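Local coordinates for major pilin protein fimA (Silicibacter pomeroyi, PDB 2IMH), which is of unknown function but belongs to the DUF1028 protein family, at residues 22-28 and 162-167; 81-86 and 98-103; 141-147 and 193-197. One frame throughout, in Å; residues are numbered along the deposited sequence.

Overall arrangement
Two antiparallel sheets organise the chain, and the three contacts sample both. Contact 1 lies in the six-stranded sheet, where the end of strand 16-23 pairs with the start of strand 165-172. Contact 3 joins helices 142-155 and 189-200, which pack on that same sheet; its centre is about 16 Å from that of contact 1, and L193 touches A166 and A167. Contact 2 closes the hairpin 85-90/95-99 in the four-stranded sheet, its centre about 19 Å from contact 1 and 28 Å from contact 3. Along the chain, contact 2 is nested within contact 1, whose segments alternate with those of contact 3; contact 1 thus ties an early strand to a late one, and contact 3 lays two late helices over the sheet.

Contact 1. Residues 22-28 and 162-167; sequences ATGSLCV and GLLSAA
S165 OG is gripped by two groups of the loop leading into helix 28-32: it donates to S25 O at 2.7 Å and accepts from V28 N at 3.1 Å, the latter with an N-H...O angle of 156°. OG lies between the backbone N and the carbonyl carbon (chi1 69°), which aims it at the first turn of that helix. V28 CG1 lies over S165 and A167, 3.2 Å from S165 OG. With an alanine in place of S165, S25 O and V28 N would probably both lose their shared partner, and the loop would be freer to shift. Beside it, L164 and S165 both face T23, a classic beta bulge: T23 O accepts from L164 N at 2.8 Å and, longer but straighter, from S165 N at 3.3 Å (168°). T23 N returns a bond to S165 O, and T23 OG1 takes S25 N at 3.0 Å, an ST turn. On the opposite sheet face, A22 CB meets L163 CD1 at 3.9 Å and also A166 CB. The bulge lies where the pairing of strands 16-23 and 165-172 ends; F5 of strand 4-11 borders A22 and L163, and helix 189-200 covers L163 and A166 through P189.

Contact 2. Residues 81-86 and 98-103; sequences RAYRQL and FTGSEN
Backbone bonds join L86 and F98 as an antiparallel hydrogen-bonded pair: L86 N to F98 O at 2.9 Å and F98 N to L86 O at 2.8 Å. Beyond this pair, R84 O takes two donors. G100 N approaches nearly head-on to the carbonyl (C=O...N 162°), whereas N103 ND2, at 3.0 Å, sits above the carbonyl plane; R84 O nevertheless lies in the N103 amide plane. The same ND2 also reaches G100 O, and E102 N bonds to A82 O, so the type I turn 100-103 is pinned to the chain beside it. Among side-chain bonds, Q85 NE2 donates to T99 OG1 at 2.9 Å and also to G119 O; Q85 runs out extended, CG anti to the backbone N (chi1 179°), alongside T99. In the ring contacts, E102 CB stands 3.6 Å over the centroid of the Y83 ring (CH-pi), while the F98 ring presents its edge to R81 O, CE2 3.3 Å away. R81 CG packs 3.9 Å from F98 CZ, and the R81 guanidinium goes to T75 O and S76 O. N103 OD1 is taken by A47 N and Q85 OE1 by Q45 and N120, so Q85 reaches both sheets, at a junction that combines directed polar bonds with ring packing.

Contact 3. Residues 141-147 and 193-197; sequences TFERRLL and LEQLY
Y197 swings its ring toward helix 142-155 because CG stands anti to the backbone N (chi1 167°), while L147 reaches back with CG beside its own N (chi1 -71°). The ring enters between one helical turn and the next, with E143 and R144 near its outer end and L147 near its base. E143 CB is the nearest, 3.3 Å from Y197 CE1, and its side chain runs at about a right angle to that of Y197. R144 CG comes to 4.1 Å of Y197 CE2, on the other side of the ring, and L147 CD1 to 4.0 Å of Y197 CD2; all three approach obliquely. The second methyl of L147 turns to L193, with CD2 to CD2 at 3.8 Å, and L147 CD1 also meets the methylene E194 CG at 4.1 Å. L147 is thus wedged between L193 and Y197, one turn apart on the facing helix, with E194 CG beside it. The axes of the two short segments run almost antiparallel, 171° apart, and 11.3 Å from each other, a wide spacing bridged by the long Y197 side chain. Beneath, L147 rests on M168 of strand 165-172, and L193 and Y197 on L180 of strand 175-182, so both helices cover one face of the six-stranded sheet. Across the interface itself the touching atoms are mostly carbon. R144 NE and E194 OE1 remain 6.6 Å apart, so whatever attraction they exert is probably only long-range, and the pairing of the helices rests chiefly on shape and apolar burial.

Contact 1. Residues 22-28 and 162-167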
ATOM      1  N   ALA A  22       2.976  -6.738   3.704  1.00 14.88           N
ATOM      2  CA  ALA A  22       2.826  -8.022   4.373  1.00 14.80           C
ATOM      3  C   ALA A  22       3.695  -7.988   5.618  1.00 15.57           C
ATOM      4  O   ALA A  22       4.724  -7.304   5.633  1.00 14.86           O
ATOM      5  CB  ALA A  22       3.219  -9.173   3.443  1.00 15.33           C
ATOM      6  N   THR A  23       3.236  -8.659   6.679  1.00 15.64           N
ATOM      7  CA  THR A  23       4.031  -8.796   7.895  1.00 16.68           C
ATOM      8  C   THR A  23       3.943 -10.186   8.478  1.00 16.77           C
ATOM      9  O   THR A  23       3.069 -10.983   8.113  1.00 16.31           O
ATOM     10  CB  THR A  23       3.564  -7.875   9.048  1.00 16.37           C
ATOM     11  OG1 THR A  23       2.266  -8.288   9.499  1.00 16.62           O
ATOM     12  CG2 THR A  23       3.569  -6.387   8.659  1.00 16.97           C
ATOM     13  N   GLY A  24       4.845 -10.470   9.418  1.00 17.87           N
ATOM     14  CA  GLY A  24       4.714 -11.685  10.205  1.00 18.33           C
ATOM     15  C   GLY A  24       3.792 -11.526  11.411  1.00 19.17           C
ATOM     16  O   GLY A  24       3.932 -12.267  12.395  1.00 20.49           O
ATOM     17  N   SER A  25       2.852 -10.578  11.332  1.00 18.55           N
ATOM     18  CA  SER A  25       1.868 -10.335  12.380  1.00 18.58           C
ATOM     19  C   SER A  25       0.471 -10.112  11.779  1.00 17.86           C
ATOM     20  O   SER A  25       0.266 -10.352  10.588  1.00 18.04           O
ATOM     21  CB  SER A  25       2.302  -9.147  13.245  1.00 18.74           C
ATOM     22  OG  SER A  25       1.561  -9.077  14.458  1.00 20.20           O
ATOM     23  N   LEU A  26      -0.473  -9.649  12.591  1.00 17.18           N
ATOM     24  CA  LEU A  26      -1.882  -9.521  12.165  1.00 16.75           C
ATOM     25  C   LEU A  26      -2.184  -8.173  11.532  1.00 16.45           C
ATOM     26  O   LEU A  26      -1.533  -7.179  11.836  1.00 17.26           O
ATOM     27  CB  LEU A  26      -2.807  -9.695  13.368  1.00 16.87           C
ATOM     28  CG  LEU A  26      -2.578 -10.921  14.244  1.00 17.37           C
ATOM     29  CD1 LEU A  26      -3.622 -10.932  15.355  1.00 17.17           C
ATOM     30  CD2 LEU A  26      -2.606 -12.245  13.436  1.00 19.76           C
ATOM     31  N   CYS A  27      -3.208  -8.142  10.677  1.00 16.08           N
ATOM     32  CA  CYS A  27      -3.863  -6.890  10.337  1.00 16.02           C
ATOM     33  C   CYS A  27      -2.941  -5.845   9.702  1.00 15.41           C
ATOM     34  O   CYS A  27      -3.143  -4.647   9.905  1.00 15.50           O
ATOM     35  CB  CYS A  27      -4.531  -6.286  11.584  1.00 15.88           C
ATOM     36  SG  CYS A  27      -5.784  -7.354  12.364  1.00 17.83           S
ATOM     37  N   VAL A  28      -1.946  -6.278   8.923  1.00 15.47           N
ATOM     38  CA  VAL A  28      -1.084  -5.296   8.247  1.00 14.73           C
ATOM     39  C   VAL A  28      -1.855  -4.190   7.508  1.00 15.08           C
ATOM     40  O   VAL A  28      -1.476  -3.024   7.553  1.00 14.60           O
ATOM     41  CB  VAL A  28      -0.056  -5.952   7.287  1.00 15.27           C
ATOM     42  CG1 VAL A  28      -0.765  -6.715   6.149  1.00 16.04           C
ATOM     43  CG2 VAL A  28       0.926  -4.898   6.745  1.00 15.83           C
ATOM     44  N   GLY A 162       8.152 -16.240   8.531  1.00 26.79           N
ATOM     45  CA  GLY A 162       6.888 -16.460   7.829  1.00 24.55           C
ATOM     46  C   GLY A 162       6.014 -15.214   7.918  1.00 23.28           C
ATOM     47  O   GLY A 162       6.244 -14.337   8.748  1.00 24.24           O
ATOM     48  N   LEU A 163       5.022 -15.126   7.046  1.00 20.60           N
ATOM     49  CA  LEU A 163       4.096 -14.011   7.064  1.00 18.66           C
ATOM     50  C   LEU A 163       2.727 -14.482   7.549  1.00 17.45           C
ATOM     51  O   LEU A 163       2.343 -15.622   7.277  1.00 17.02           O
ATOM     52  CB  LEU A 163       3.963 -13.432   5.652  1.00 17.89           C
ATOM     53  CG  LEU A 163       5.235 -12.820   5.044  1.00 19.10           C
ATOM     54  CD1 LEU A 163       5.068 -12.552   3.557  1.00 19.37           C
ATOM     55  CD2 LEU A 163       5.625 -11.541   5.768  1.00 17.85           C
ATOM     56  N   LEU A 164       1.999 -13.600   8.236  1.00 16.29           N
ATOM     57  CA  LEU A 164       0.661 -13.924   8.732  1.00 16.74           C
ATOM     58  C   LEU A 164      -0.434 -13.021   8.156  1.00 16.49           C
ATOM     59  O   LEU A 164      -1.621 -13.381   8.215  1.00 17.28           O
ATOM     60  CB  LEU A 164       0.596 -13.878  10.267  1.00 17.15           C
ATOM     61  CG  LEU A 164       1.389 -14.933  11.044  1.00 18.84           C
ATOM     62  CD1 LEU A 164       1.167 -14.698  12.545  1.00 20.21           C
ATOM     63  CD2 LEU A 164       0.973 -16.356  10.598  1.00 21.13           C
ATOM     64  N   SER A 165      -0.057 -11.862   7.611  1.00 15.41           N
ATOM     65  CA  SER A 165      -1.066 -10.967   6.991  1.00 15.32           C
ATOM     66  C   SER A 165      -0.528 -10.246   5.762  1.00 15.32           C
ATOM     67  O   SER A 165       0.685 -10.035   5.617  1.00 14.18           O
ATOM     68  CB  SER A 165      -1.622  -9.977   8.015  1.00 15.29           C
ATOM     69  OG  SER A 165      -0.640  -9.016   8.427  1.00 15.54           O
ATOM     70  N   ALA A 166      -1.432  -9.874   4.869  1.00 15.02           N
ATOM     71  CA  ALA A 166      -1.068  -9.153   3.654  1.00 15.11           C
ATOM     72  C   ALA A 166      -2.239  -8.262   3.284  1.00 14.96           C
ATOM     73  O   ALA A 166      -3.388  -8.548   3.652  1.00 14.90           O
ATOM     74  CB  ALA A 166      -0.769 -10.134   2.505  1.00 15.23           C
ATOM     75  N   ALA A 167      -1.951  -7.170   2.576  1.00 14.78           N
ATOM     76  CA  ALA A 167      -3.002  -6.270   2.126  1.00 14.33           C
ATOM     77  C   ALA A 167      -2.596  -5.472   0.901  1.00 14.79           C
ATOM     78  O   ALA A 167      -1.400  -5.312   0.603  1.00 13.67           O
ATOM     79  CB  ALA A 167      -3.389  -5.317   3.233  1.00 14.38           C
TER

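Contact 2. Residues 81-86 and 98-103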
ATOM      1  N   ARG A  81      10.195   8.565  17.862  1.00 20.15           N
ATOM      2  CA  ARG A  81      10.424   8.289  16.437  1.00 20.71           C
ATOM      3  C   ARG A  81      11.374   7.123  16.132  1.00 19.83           C
ATOM      4  O   ARG A  81      11.228   6.440  15.115  1.00 18.65           O
ATOM      5  CB  ARG A  81      10.914   9.561  15.717  1.00 20.58           C
ATOM      6  CG  ARG A  81      12.367   9.951  16.028  1.00 22.85           C
ATOM      7  CD  ARG A  81      12.729  11.364  15.529  1.00 24.54           C
ATOM      8  NE  ARG A  81      12.130  12.407  16.354  1.00 31.98           N
ATOM      9  CZ  ARG A  81      12.629  12.852  17.508  1.00 32.87           C
ATOM     10  NH1 ARG A  81      13.761  12.361  17.997  1.00 34.69           N
ATOM     11  NH2 ARG A  81      11.985  13.795  18.179  1.00 35.50           N
ATOM     12  N   ALA A  82      12.366   6.900  16.999  1.00 19.32           N
ATOM     13  CA  ALA A  82      13.358   5.856  16.731  1.00 19.27           C
ATOM     14  C   ALA A  82      12.727   4.463  16.613  1.00 18.92           C
ATOM     15  O   ALA A  82      13.315   3.555  16.023  1.00 19.64           O
ATOM     16  CB  ALA A  82      14.438   5.860  17.824  1.00 19.01           C
ATOM     17  N   TYR A  83      11.535   4.301  17.187  1.00 18.54           N
ATOM     18  CA  TYR A  83      10.857   3.004  17.220  1.00 19.48           C
ATOM     19  C   TYR A  83       9.860   2.790  16.085  1.00 18.51           C
ATOM     20  O   TYR A  83       9.039   1.870  16.134  1.00 18.77           O
ATOM     21  CB  TYR A  83      10.164   2.808  18.558  1.00 20.86           C
ATOM     22  CG  TYR A  83      11.162   2.567  19.662  1.00 22.96           C
ATOM     23  CD1 TYR A  83      11.465   1.273  20.078  1.00 24.18           C
ATOM     24  CD2 TYR A  83      11.837   3.634  20.252  1.00 24.30           C
ATOM     25  CE1 TYR A  83      12.409   1.047  21.085  1.00 25.61           C
ATOM     26  CE2 TYR A  83      12.779   3.425  21.249  1.00 25.08           C
ATOM     27  CZ  TYR A  83      13.056   2.130  21.662  1.00 25.00           C
ATOM     28  OH  TYR A  83      13.990   1.913  22.659  1.00 27.00           O
ATOM     29  N   ARG A  84       9.933   3.626  15.054  1.00 18.31           N
ATOM     30  CA  ARG A  84       8.960   3.480  13.959  1.00 16.93           C
ATOM     31  C   ARG A  84       9.534   3.895  12.615  1.00 17.26           C
ATOM     32  O   ARG A  84      10.687   4.340  12.530  1.00 16.65           O
ATOM     33  CB  ARG A  84       7.616   4.167  14.273  1.00 17.22           C
ATOM     34  CG  ARG A  84       7.629   5.135  15.475  1.00 15.87           C
ATOM     35  CD  ARG A  84       6.272   5.791  15.697  1.00 17.20           C
ATOM     36  NE  ARG A  84       6.276   6.636  16.898  1.00 19.04           N
ATOM     37  CZ  ARG A  84       6.200   6.163  18.143  1.00 18.75           C
ATOM     38  NH1 ARG A  84       6.092   4.851  18.367  1.00 16.62           N
ATOM     39  NH2 ARG A  84       6.223   7.003  19.163  1.00 17.01           N
ATOM     40  N   GLN A  85       8.732   3.720  11.566  1.00 16.67           N
ATOM     41  CA  GLN A  85       9.211   3.816  10.203  1.00 16.35           C
ATOM     42  C   GLN A  85       8.043   4.343   9.361  1.00 16.15           C
ATOM     43  O   GLN A  85       6.906   3.937   9.575  1.00 16.80           O
ATOM     44  CB  GLN A  85       9.632   2.431   9.709  1.00 16.16           C
ATOM     45  CG  GLN A  85      10.141   2.404   8.278  1.00 16.05           C
ATOM     46  CD  GLN A  85      10.690   1.046   7.874  1.00 15.77           C
ATOM     47  OE1 GLN A  85      10.070   0.010   8.112  1.00 15.58           O
ATOM     48  NE2 GLN A  85      11.860   1.054   7.235  1.00 15.67           N
ATOM     49  N   LEU A  86       8.334   5.258   8.446  1.00 16.39           N
ATOM     50  CA  LEU A  86       7.290   5.938   7.683  1.00 15.54           C
ATOM     51  C   LEU A  86       7.721   6.168   6.245  1.00 16.03           C
ATOM     52  O   LEU A  86       8.859   6.558   5.978  1.00 15.89           O
ATOM     53  CB  LEU A  86       6.969   7.300   8.332  1.00 15.16           C
ATOM     54  CG  LEU A  86       5.840   8.119   7.675  1.00 14.77           C
ATOM     55  CD1 LEU A  86       4.509   7.365   7.783  1.00 15.74           C
ATOM     56  CD2 LEU A  86       5.726   9.516   8.297  1.00 15.94           C
ATOM     57  N   PHE A  98      11.386   7.584   6.368  1.00 17.57           N
ATOM     58  CA  PHE A  98      12.179   7.710   7.583  1.00 18.12           C
ATOM     59  C   PHE A  98      12.251   6.317   8.222  1.00 18.21           C
ATOM     60  O   PHE A  98      11.228   5.617   8.336  1.00 18.42           O
ATOM     61  CB  PHE A  98      11.511   8.681   8.550  1.00 17.73           C
ATOM     62  CG  PHE A  98      12.066   8.610   9.950  1.00 19.44           C
ATOM     63  CD1 PHE A  98      13.187   9.364  10.303  1.00 19.97           C
ATOM     64  CD2 PHE A  98      11.480   7.773  10.906  1.00 18.61           C
ATOM     65  CE1 PHE A  98      13.715   9.286  11.598  1.00 20.13           C
ATOM     66  CE2 PHE A  98      12.002   7.682  12.206  1.00 18.56           C
ATOM     67  CZ  PHE A  98      13.132   8.441  12.541  1.00 19.63           C
ATOM     68  N   THR A  99      13.444   5.919   8.656  1.00 18.62           N
ATOM     69  CA  THR A  99      13.589   4.635   9.335  1.00 18.58           C
ATOM     70  C   THR A  99      14.252   4.845  10.702  1.00 19.45           C
ATOM     71  O   THR A  99      15.434   5.188  10.775  1.00 19.03           O
ATOM     72  CB  THR A  99      14.373   3.609   8.471  1.00 19.44           C
ATOM     73  OG1 THR A  99      13.671   3.359   7.243  1.00 18.63           O
ATOM     74  CG2 THR A  99      14.552   2.279   9.222  1.00 18.42           C
ATOM     75  N   GLY A 100      13.481   4.647  11.770  1.00 18.81           N
ATOM     76  CA  GLY A 100      14.002   4.834  13.136  1.00 20.24           C
ATOM     77  C   GLY A 100      15.111   3.840  13.442  1.00 20.24           C
ATOM     78  O   GLY A 100      15.119   2.702  12.928  1.00 20.53           O
ATOM     79  N   SER A 101      16.051   4.266  14.285  1.00 20.86           N
ATOM     80  CA  SER A 101      17.233   3.461  14.562  1.00 21.46           C
ATOM     81  C   SER A 101      16.917   2.241  15.440  1.00 22.46           C
ATOM     82  O   SER A 101      17.702   1.289  15.490  1.00 23.00           O
ATOM     83  CB  SER A 101      18.296   4.327  15.237  1.00 21.81           C
ATOM     84  OG  SER A 101      17.786   4.841  16.446  1.00 21.16           O
ATOM     85  N   GLU A 102      15.778   2.265  16.134  1.00 22.90           N
ATOM     86  CA  GLU A 102      15.441   1.174  17.064  1.00 23.68           C
ATOM     87  C   GLU A 102      14.508   0.110  16.470  1.00 23.56           C
ATOM     88  O   GLU A 102      14.168  -0.869  17.141  1.00 23.25           O
ATOM     89  CB  GLU A 102      14.896   1.714  18.383  1.00 23.90           C
ATOM     90  CG  GLU A 102      15.890   2.590  19.159  1.00 27.15           C
ATOM     91  CD  GLU A 102      17.187   1.859  19.485  1.00 32.29           C
ATOM     92  OE1 GLU A 102      17.126   0.715  20.002  1.00 32.67           O
ATOM     93  OE2 GLU A 102      18.263   2.427  19.196  1.00 36.57           O
ATOM     94  N   ASN A 103      14.123   0.284  15.208  1.00 23.06           N
ATOM     95  CA  ASN A 103      13.490  -0.812  14.476  1.00 23.07           C
ATOM     96  C   ASN A 103      14.482  -1.965  14.342  1.00 22.99           C
ATOM     97  O   ASN A 103      15.699  -1.744  14.350  1.00 23.79           O
ATOM     98  CB  ASN A 103      13.062  -0.358  13.082  1.00 22.47           C
ATOM     99  CG  ASN A 103      12.011   0.722  13.123  1.00 23.62           C
ATOM    100  OD1 ASN A 103      10.872   0.483  13.535  1.00 22.34           O
ATOM    101  ND2 ASN A 103      12.390   1.925  12.717  1.00 22.98           N
TER

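Contact 3. Residues 141-147 and 193-197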
ATOM      1  N   THR A 141      -0.787  -5.632 -15.089  1.00 24.67           N
ATOM      2  CA  THR A 141      -1.656  -4.552 -14.600  1.00 24.34           C
ATOM      3  C   THR A 141      -1.115  -4.081 -13.246  1.00 22.77           C
ATOM      4  O   THR A 141      -0.482  -4.863 -12.535  1.00 22.54           O
ATOM      5  CB  THR A 141      -3.127  -5.025 -14.438  1.00 24.70           C
ATOM      6  OG1 THR A 141      -3.206  -6.048 -13.439  1.00 27.16           O
ATOM      7  CG2 THR A 141      -3.683  -5.579 -15.747  1.00 26.56           C
ATOM      8  N   PHE A 142      -1.345  -2.808 -12.922  1.00 21.38           N
ATOM      9  CA  PHE A 142      -0.818  -2.172 -11.700  1.00 20.09           C
ATOM     10  C   PHE A 142      -0.963  -3.056 -10.464  1.00 19.95           C
ATOM     11  O   PHE A 142       0.006  -3.284  -9.735  1.00 19.07           O
ATOM     12  CB  PHE A 142      -1.538  -0.840 -11.504  1.00 19.94           C
ATOM     13  CG  PHE A 142      -1.085  -0.036 -10.311  1.00 18.37           C
ATOM     14  CD1 PHE A 142       0.247   0.318 -10.145  1.00 18.16           C
ATOM     15  CD2 PHE A 142      -2.010   0.435  -9.402  1.00 17.36           C
ATOM     16  CE1 PHE A 142       0.643   1.104  -9.065  1.00 18.25           C
ATOM     17  CE2 PHE A 142      -1.621   1.226  -8.317  1.00 18.95           C
ATOM     18  CZ  PHE A 142      -0.299   1.545  -8.142  1.00 18.83           C
ATOM     19  N   GLU A 143      -2.170  -3.569 -10.239  1.00 19.46           N
ATOM     20  CA  GLU A 143      -2.443  -4.399  -9.056  1.00 20.37           C
ATOM     21  C   GLU A 143      -1.588  -5.662  -9.004  1.00 19.70           C
ATOM     22  O   GLU A 143      -1.131  -6.062  -7.936  1.00 19.09           O
ATOM     23  CB  GLU A 143      -3.919  -4.780  -9.022  1.00 21.37           C
ATOM     24  CG  GLU A 143      -4.850  -3.584  -8.865  1.00 24.06           C
ATOM     25  CD  GLU A 143      -5.170  -2.842 -10.164  1.00 28.24           C
ATOM     26  OE1 GLU A 143      -4.653  -3.198 -11.252  1.00 27.86           O
ATOM     27  OE2 GLU A 143      -5.960  -1.878 -10.089  1.00 31.16           O
ATOM     28  N   ARG A 144      -1.386  -6.289 -10.160  1.00 18.89           N
ATOM     29  CA  ARG A 144      -0.577  -7.498 -10.239  1.00 18.92           C
ATOM     30  C   ARG A 144       0.901  -7.200 -10.057  1.00 17.95           C
ATOM     31  O   ARG A 144       1.653  -8.075  -9.628  1.00 17.89           O
ATOM     32  CB  ARG A 144      -0.822  -8.251 -11.561  1.00 19.22           C
ATOM     33  CG  ARG A 144      -2.228  -8.842 -11.679  1.00 21.28           C
ATOM     34  CD  ARG A 144      -2.433  -9.497 -13.066  1.00 22.59           C
ATOM     35  NE  ARG A 144      -1.672 -10.749 -13.174  1.00 32.68           N
ATOM     36  CZ  ARG A 144      -1.423 -11.415 -14.306  1.00 35.30           C
ATOM     37  NH1 ARG A 144      -1.877 -10.973 -15.482  1.00 36.08           N
ATOM     38  NH2 ARG A 144      -0.713 -12.544 -14.259  1.00 36.44           N
ATOM     39  N   ARG A 145       1.312  -5.972 -10.385  1.00 17.70           N
ATOM     40  CA  ARG A 145       2.692  -5.529 -10.148  0.50 17.71           C
ATOM     41  C   ARG A 145       2.946  -5.442  -8.648  1.00 17.56           C
ATOM     42  O   ARG A 145       3.999  -5.858  -8.162  1.00 17.53           O
ATOM     43  CB  ARG A 145       2.952  -4.173 -10.816  0.50 18.25           C
ATOM     44  CG  ARG A 145       3.479  -4.286 -12.241  0.50 19.06           C
ATOM     45  CD  ARG A 145       2.873  -3.265 -13.185  0.50 21.22           C
ATOM     46  NE  ARG A 145       3.134  -1.866 -12.838  0.50 19.94           N
ATOM     47  CZ  ARG A 145       2.407  -0.849 -13.291  0.50 21.29           C
ATOM     48  NH1 ARG A 145       2.696   0.391 -12.936  0.50 21.78           N
ATOM     49  NH2 ARG A 145       1.376  -1.070 -14.094  0.50 19.74           N
ATOM     50  N   LEU A 146       1.961  -4.903  -7.921  1.00 16.89           N
ATOM     51  CA  LEU A 146       2.040  -4.820  -6.462  1.00 16.53           C
ATOM     52  C   LEU A 146       2.130  -6.214  -5.877  1.00 16.93           C
ATOM     53  O   LEU A 146       2.979  -6.485  -5.030  1.00 17.05           O
ATOM     54  CB  LEU A 146       0.842  -4.057  -5.887  1.00 16.57           C
ATOM     55  CG  LEU A 146       0.767  -2.553  -6.206  1.00 15.39           C
ATOM     56  CD1 LEU A 146      -0.605  -2.012  -5.804  1.00 13.98           C
ATOM     57  CD2 LEU A 146       1.906  -1.758  -5.530  1.00 15.30           C
ATOM     58  N   LEU A 147       1.288  -7.126  -6.363  1.00 17.17           N
ATOM     59  CA  LEU A 147       1.347  -8.519  -5.893  1.00 17.54           C
ATOM     60  C   LEU A 147       2.706  -9.163  -6.182  1.00 17.43           C
ATOM     61  O   LEU A 147       3.267  -9.851  -5.325  1.00 17.79           O
ATOM     62  CB  LEU A 147       0.205  -9.352  -6.482  1.00 18.28           C
ATOM     63  CG  LEU A 147      -1.200  -9.058  -5.941  1.00 18.60           C
ATOM     64  CD1 LEU A 147      -2.293  -9.706  -6.810  1.00 21.52           C
ATOM     65  CD2 LEU A 147      -1.352  -9.498  -4.476  1.00 20.48           C
ATOM     66  N   LEU A 193      -4.361 -13.336  -0.542  1.00 16.78           N
ATOM     67  CA  LEU A 193      -4.594 -12.013  -1.119  1.00 16.70           C
ATOM     68  C   LEU A 193      -4.812 -12.084  -2.617  1.00 17.30           C
ATOM     69  O   LEU A 193      -5.723 -11.448  -3.122  1.00 16.92           O
ATOM     70  CB  LEU A 193      -3.433 -11.060  -0.820  1.00 16.96           C
ATOM     71  CG  LEU A 193      -3.649  -9.589  -1.205  1.00 16.24           C
ATOM     72  CD1 LEU A 193      -4.868  -8.973  -0.534  1.00 17.31           C
ATOM     73  CD2 LEU A 193      -2.370  -8.794  -0.849  1.00 16.85           C
ATOM     74  N   GLU A 194      -3.980 -12.836  -3.327  1.00 17.01           N
ATOM     75  CA  GLU A 194      -4.164 -12.952  -4.772  1.00 19.35           C
ATOM     76  C   GLU A 194      -5.538 -13.558  -5.103  1.00 18.56           C
ATOM     77  O   GLU A 194      -6.232 -13.093  -6.019  1.00 19.14           O
ATOM     78  CB  GLU A 194      -3.042 -13.772  -5.421  1.00 19.07           C
ATOM     79  CG  GLU A 194      -3.120 -13.700  -6.945  1.00 22.77           C
ATOM     80  CD  GLU A 194      -2.072 -14.532  -7.671  1.00 24.90           C
ATOM     81  OE1 GLU A 194      -0.873 -14.180  -7.650  1.00 29.93           O
ATOM     82  OE2 GLU A 194      -2.474 -15.522  -8.315  1.00 31.26           O
ATOM     83  N   GLN A 195      -5.939 -14.585  -4.357  1.00 18.47           N
ATOM     84  CA  GLN A 195      -7.252 -15.198  -4.588  1.00 18.67           C
ATOM     85  C   GLN A 195      -8.345 -14.156  -4.394  1.00 17.93           C
ATOM     86  O   GLN A 195      -9.297 -14.074  -5.186  1.00 16.48           O
ATOM     87  CB  GLN A 195      -7.488 -16.353  -3.625  1.00 19.42           C
ATOM     88  CG  GLN A 195      -6.883 -17.684  -4.049  1.00 22.81           C
ATOM     89  CD  GLN A 195      -7.437 -18.832  -3.218  1.00 26.70           C
ATOM     90  OE1 GLN A 195      -7.263 -18.859  -1.992  1.00 30.57           O
ATOM     91  NE2 GLN A 195      -8.116 -19.781  -3.875  1.00 29.14           N
ATOM     92  N   LEU A 196      -8.212 -13.364  -3.329  1.00 16.34           N
ATOM     93  CA  LEU A 196      -9.210 -12.340  -3.032  1.00 16.14           C
ATOM     94  C   LEU A 196      -9.239 -11.290  -4.132  1.00 15.79           C
ATOM     95  O   LEU A 196     -10.313 -10.838  -4.555  1.00 15.56           O
ATOM     96  CB  LEU A 196      -8.910 -11.690  -1.669  1.00 16.61           C
ATOM     97  CG  LEU A 196      -9.741 -10.468  -1.245  1.00 15.10           C
ATOM     98  CD1 LEU A 196     -11.244 -10.764  -1.219  1.00 15.87           C
ATOM     99  CD2 LEU A 196      -9.259 -10.021   0.112  1.00 17.04           C
ATOM    100  N   TYR A 197      -8.054 -10.905  -4.594  1.00 15.68           N
ATOM    101  CA  TYR A 197      -7.932  -9.957  -5.698  1.00 15.76           C
ATOM    102  C   TYR A 197      -8.670 -10.442  -6.958  1.00 16.22           C
ATOM    103  O   TYR A 197      -9.402  -9.666  -7.579  1.00 16.30           O
ATOM    104  CB  TYR A 197      -6.451  -9.653  -5.989  1.00 17.19           C
ATOM    105  CG  TYR A 197      -6.283  -8.945  -7.305  1.00 17.10           C
ATOM    106  CD1 TYR A 197      -6.506  -7.577  -7.413  1.00 20.34           C
ATOM    107  CD2 TYR A 197      -5.929  -9.654  -8.452  1.00 19.12           C
ATOM    108  CE1 TYR A 197      -6.371  -6.917  -8.642  1.00 21.00           C
ATOM    109  CE2 TYR A 197      -5.784  -9.006  -9.684  1.00 21.11           C
ATOM    110  CZ  TYR A 197      -6.013  -7.642  -9.762  1.00 21.31           C
ATOM    111  OH  TYR A 197      -5.873  -7.005 -10.975  1.00 25.79           O
TER